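Local coordinates for protein SAS-6 (PDB 4CKM) that probably helps build the central cartwheel of centrioles and basal bodies, its N-terminal head domain pairing with other copies of itself, at residues A[132-144]-A[151-163]. Sequence-based numbering, arbitrary orientation.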
loop_
_atom_site.group_PDB
_atom_site.type_symbol
_atom_site.label_atom_id
_atom_site.label_comp_id
_atom_site.label_asym_id
_atom_site.label_seq_id
_atom_site.Cartn_x
_atom_site.Cartn_y
_atom_site.Cartn_z
ATOM N N GLY A 132 7.255 13.767 17.417
ATOM C CA GLY A 132 6.239 13.132 18.237
ATOM C C GLY A 132 4.835 13.558 17.826
ATOM O O GLY A 132 3.860 13.097 18.422
ATOM N N ALA A 133 4.728 14.383 16.777
ATOM C CA ALA A 133 3.472 15.036 16.382
ATOM C C ALA A 133 2.781 14.457 15.146
ATOM O O ALA A 133 2.154 15.211 14.406
ATOM C CB ALA A 133 3.740 16.514 16.146
ATOM N N SER A 134 2.866 13.137 14.937
ATOM C CA SER A 134 2.269 12.481 13.759
ATOM C C SER A 134 1.533 11.194 14.085
ATOM O O SER A 134 1.921 10.428 14.958
ATOM C CB SER A 134 3.350 12.139 12.722
ATOM O OG SER A 134 2.796 11.521 11.570
ATOM N N ALA A 135 0.498 10.941 13.308
ATOM C CA ALA A 135 -0.214 9.677 13.331
ATOM C C ALA A 135 0.500 8.529 12.574
ATOM O O ALA A 135 -0.074 7.449 12.419
ATOM C CB ALA A 135 -1.584 9.905 12.709
ATOM N N TYR A 136 1.718 8.761 12.088
ATOM C CA TYR A 136 2.387 7.838 11.214
ATOM C C TYR A 136 3.547 7.215 11.926
ATOM O O TYR A 136 4.067 7.786 12.853
ATOM C CB TYR A 136 2.904 8.552 9.947
ATOM C CG TYR A 136 1.831 9.101 9.006
ATOM C CD1 TYR A 136 0.486 8.777 9.156
ATOM C CD2 TYR A 136 2.176 9.926 7.937
ATOM C CE1 TYR A 136 -0.476 9.275 8.289
ATOM C CE2 TYR A 136 1.222 10.427 7.070
ATOM C CZ TYR A 136 -0.101 10.095 7.249
ATOM O OH TYR A 136 -1.057 10.584 6.390
ATOM N N GLU A 137 3.969 6.058 11.439
ATOM C CA GLU A 137 5.117 5.322 11.979
ATOM C C GLU A 137 6.087 4.975 10.868
ATOM O O GLU A 137 5.710 4.985 9.707
ATOM C CB GLU A 137 4.669 3.979 12.561
ATOM C CG GLU A 137 3.832 4.064 13.811
ATOM C CD GLU A 137 3.324 2.691 14.269
ATOM O OE1 GLU A 137 3.385 1.695 13.503
ATOM O OE2 GLU A 137 2.839 2.615 15.405
ATOM N N LEU A 138 7.302 4.598 11.243
ATOM C CA LEU A 138 8.306 4.134 10.292
ATOM C C LEU A 138 8.760 2.705 10.571
ATOM O O LEU A 138 8.970 2.297 11.734
ATOM C CB LEU A 138 9.539 5.022 10.333
ATOM C CG LEU A 138 9.312 6.482 9.954
ATOM C CD1 LEU A 138 10.554 7.305 10.270
ATOM C CD2 LEU A 138 8.956 6.582 8.477
ATOM N N SER A 139 8.948 1.973 9.484
ATOM C CA SER A 139 9.443 0.615 9.510
ATOM C C SER A 139 10.585 0.531 8.513
ATOM O O SER A 139 10.545 1.204 7.483
ATOM C CB SER A 139 8.337 -0.336 9.104
ATOM O OG SER A 139 8.851 -1.649 9.074
ATOM N N PHE A 140 11.618 -0.235 8.834
ATOM C CA PHE A 140 12.715 -0.476 7.908
ATOM C C PHE A 140 13.041 -1.952 7.899
ATOM O O PHE A 140 13.523 -2.485 8.886
ATOM C CB PHE A 140 13.942 0.334 8.266
ATOM C CG PHE A 140 15.001 0.346 7.197
ATOM C CD1 PHE A 140 14.745 0.906 5.946
ATOM C CD2 PHE A 140 16.246 -0.176 7.437
ATOM C CE1 PHE A 140 15.715 0.948 4.963
ATOM C CE2 PHE A 140 17.222 -0.158 6.445
ATOM C CZ PHE A 140 16.955 0.406 5.210
ATOM N N VAL A 141 12.738 -2.613 6.785
ATOM C CA VAL A 141 12.925 -4.049 6.659
ATOM C C VAL A 141 14.093 -4.360 5.751
ATOM O O VAL A 141 14.080 -4.010 4.582
ATOM C CB VAL A 141 11.691 -4.691 6.041
ATOM C CG1 VAL A 141 11.874 -6.198 5.973
ATOM C CG2 VAL A 141 10.433 -4.308 6.835
ATOM N N LEU A 142 15.102 -5.002 6.303
ATOM C CA LEU A 142 16.272 -5.409 5.558
ATOM C C LEU A 142 16.003 -6.712 4.795
ATOM O O LEU A 142 15.160 -7.503 5.196
ATOM C CB LEU A 142 17.441 -5.614 6.508
ATOM C CG LEU A 142 17.851 -4.480 7.462
ATOM C CD1 LEU A 142 18.920 -4.971 8.415
ATOM C CD2 LEU A 142 18.403 -3.294 6.721
ATOM N N ASN A 143 16.716 -6.922 3.690
ATOM C CA ASN A 143 16.657 -8.201 2.973
ATOM C C ASN A 143 17.587 -9.252 3.607
ATOM O O ASN A 143 18.273 -8.950 4.566
ATOM C CB ASN A 143 16.966 -7.984 1.474
ATOM C CG ASN A 143 18.442 -7.708 1.181
ATOM O OD1 ASN A 143 19.191 -7.113 1.967
ATOM N ND2 ASN A 143 18.851 -8.111 0.001
ATOM N N SER A 144 17.592 -10.481 3.088
ATOM C CA SER A 144 18.558 -11.554 3.502
ATOM C C SER A 144 17.916 -12.565 4.448
ATOM O O SER A 144 16.720 -12.852 4.338
ATOM C CB SER A 144 19.850 -10.980 4.136
ATOM O OG SER A 144 20.809 -11.980 4.432
ATOM N N ASN A 151 22.236 -5.892 1.716
ATOM C CA ASN A 151 22.646 -4.799 0.835
ATOM C C ASN A 151 21.566 -3.722 0.663
ATOM O O ASN A 151 21.801 -2.700 0.021
ATOM C CB ASN A 151 23.071 -5.355 -0.523
ATOM C CG ASN A 151 21.930 -5.994 -1.279
ATOM O OD1 ASN A 151 20.780 -5.592 -1.165
ATOM N ND2 ASN A 151 22.251 -6.994 -2.071
ATOM N N ARG A 152 20.377 -3.946 1.216
ATOM C CA ARG A 152 19.288 -3.003 1.040
ATOM C C ARG A 152 18.239 -3.150 2.124
ATOM O O ARG A 152 18.134 -4.200 2.761
ATOM C CB ARG A 152 18.608 -3.229 -0.310
ATOM C CG ARG A 152 17.880 -4.566 -0.405
ATOM C CD ARG A 152 17.130 -4.766 -1.710
ATOM N NE ARG A 152 17.917 -4.346 -2.855
ATOM C CZ ARG A 152 17.411 -3.988 -4.042
ATOM N NH1 ARG A 152 16.093 -3.993 -4.273
ATOM N NH2 ARG A 152 18.241 -3.621 -5.016
ATOM N N GLY A 153 17.434 -2.104 2.298
ATOM C CA GLY A 153 16.216 -2.231 3.065
ATOM C C GLY A 153 15.107 -1.384 2.514
ATOM O O GLY A 153 15.329 -0.468 1.698
ATOM N N THR A 154 13.897 -1.706 2.938
ATOM C CA THR A 154 12.739 -0.946 2.546
ATOM C C THR A 154 12.199 -0.148 3.725
ATOM O O THR A 154 11.779 -0.715 4.746
ATOM C CB THR A 154 11.656 -1.885 2.013
ATOM O OG1 THR A 154 12.191 -2.608 0.903
ATOM C CG2 THR A 154 10.416 -1.116 1.568
ATOM N N LEU A 155 12.232 1.165 3.567
ATOM C CA LEU A 155 11.651 2.111 4.507
ATOM C C LEU A 155 10.196 2.331 4.176
ATOM O O LEU A 155 9.882 2.764 3.066
ATOM C CB LEU A 155 12.365 3.460 4.413
ATOM C CG LEU A 155 11.825 4.532 5.389
ATOM C CD1 LEU A 155 12.154 4.159 6.822
ATOM C CD2 LEU A 155 12.417 5.892 5.097
ATOM N N ARG A 156 9.314 2.062 5.138
ATOM C CA ARG A 156 7.893 2.253 4.960
ATOM C C ARG A 156 7.342 3.321 5.922
ATOM O O ARG A 156 7.707 3.371 7.097
ATOM C CB ARG A 156 7.174 0.935 5.202
ATOM C CG ARG A 156 7.555 -0.193 4.261
ATOM C CD ARG A 156 6.988 -1.543 4.714
ATOM N NE ARG A 156 5.578 -1.689 4.357
ATOM C CZ ARG A 156 4.643 -2.328 5.090
ATOM N NH1 ARG A 156 4.945 -2.909 6.251
ATOM N NH2 ARG A 156 3.374 -2.371 4.669
ATOM N N VAL A 157 6.457 4.172 5.416
ATOM C CA VAL A 157 5.720 5.117 6.230
ATOM C C VAL A 157 4.323 4.559 6.373
ATOM O O VAL A 157 3.620 4.388 5.378
ATOM C CB VAL A 157 5.641 6.509 5.582
ATOM C CG1 VAL A 157 4.822 7.448 6.441
ATOM C CG2 VAL A 157 7.030 7.096 5.379
ATOM N N LEU A 158 3.942 4.269 7.614
ATOM C CA LEU A 158 2.725 3.530 7.931
ATOM C C LEU A 158 1.769 4.361 8.762
ATOM O O LEU A 158 2.176 5.204 9.567
ATOM C CB LEU A 158 3.084 2.269 8.726
ATOM C CG LEU A 158 4.106 1.362 8.036
ATOM C CD1 LEU A 158 4.491 0.211 8.959
ATOM C CD2 LEU A 158 3.552 0.860 6.691
ATOM N N GLU A 159 0.488 4.119 8.555
ATOM C CA GLU A 159 -0.570 4.728 9.352
ATOM C C GLU A 159 -1.465 3.611 9.820
ATOM O O GLU A 159 -1.931 2.816 9.010
ATOM C CB GLU A 159 -1.403 5.679 8.501
ATOM C CG GLU A 159 -2.589 6.290 9.239
ATOM C CD GLU A 159 -3.588 6.998 8.328
ATOM O OE1 GLU A 159 -3.478 6.910 7.090
ATOM O OE2 GLU A 159 -4.512 7.640 8.857
ATOM N N THR A 160 -1.705 3.541 11.113
ATOM C CA THR A 160 -2.610 2.543 11.644
ATOM C C THR A 160 -3.985 3.172 11.808
ATOM O O THR A 160 -4.125 4.141 12.504
ATOM C CB THR A 160 -2.075 1.945 12.955
ATOM O OG1 THR A 160 -0.945 1.100 12.656
ATOM C CG2 THR A 160 -3.122 1.062 13.603
ATOM N N THR A 161 -4.980 2.648 11.107
ATOM C CA THR A 161 -6.350 3.116 11.233
ATOM C C THR A 161 -7.034 2.190 12.214
ATOM O O THR A 161 -6.380 1.330 12.804
ATOM C CB THR A 161 -7.075 3.074 9.884
ATOM O OG1 THR A 161 -7.189 1.722 9.439
ATOM C CG2 THR A 161 -6.301 3.885 8.831
ATOM N N ASP A 162 -8.344 2.358 12.384
ATOM C CA ASP A 162 -9.116 1.470 13.244
ATOM C C ASP A 162 -9.200 0.082 12.624
ATOM O O ASP A 162 -9.546 -0.870 13.291
ATOM C CB ASP A 162 -10.549 2.002 13.435
ATOM C CG ASP A 162 -10.631 3.184 14.403
ATOM O OD1 ASP A 162 -9.820 3.264 15.356
ATOM O OD2 ASP A 162 -11.528 4.034 14.217
ATOM N N PHE A 163 -8.916 -0.033 11.338
ATOM C CA PHE A 163 -9.156 -1.275 10.652
ATOM C C PHE A 163 -7.886 -2.021 10.257
ATOM O O PHE A 163 -7.879 -3.260 10.195
ATOM C CB PHE A 163 -10.061 -0.980 9.465
ATOM C CG PHE A 163 -11.346 -0.271 9.866
ATOM C CD1 PHE A 163 -12.390 -0.981 10.484
ATOM C CD2 PHE A 163 -11.507 1.109 9.654
ATOM C CE1 PHE A 163 -13.559 -0.341 10.861
ATOM C CE2 PHE A 163 -12.678 1.754 10.028
ATOM C CZ PHE A 163 -13.702 1.030 10.634
#
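The Phe140 ring packs against the backbone of the neighbouring strand at Gly153: CG stands anti to the backbone N (chi1 -168°), which carries CE1 to 3.4 Å from Gly153 C. Having no side chain, Gly153 leaves that strip of backbone to the ring. The backbone of Leu155 comes in at the ring edge, its N 3.5 Å from Phe140 CD1. Further along this face, Leu138 and Val157 run alongside each other in the same direction, CD2 of Leu138 3.7 Å from CG2 of Val157. Tyr136 then slants across Glu159, with CD1 3.7 Å from Glu159 CB and the ring turned 54° from the carboxylate, which hydrogen-bonds His168. Strands 136-142 and 152-160 form an antiparallel beta hairpin in the SAS-6 N-terminal head domain, joined by paired backbone bonds at Glu137–Leu158, Ser139–Arg156 and Val141–Thr154. On the other face, Leu158 puts CD1 3.9 Å from Ser139 CB and CD2 over the centre of the Arg156 guanidinium, whose salt bridges run to Glu167 and to Glu110 of the second subunit. Toward the hairpin loop, the Asn143 side chain runs nearly perpendicular to that of Arg152; its OD1 weakly accepts from Asn151 N and Arg152 N, while ND2 weakly donates to Asn151 OD1.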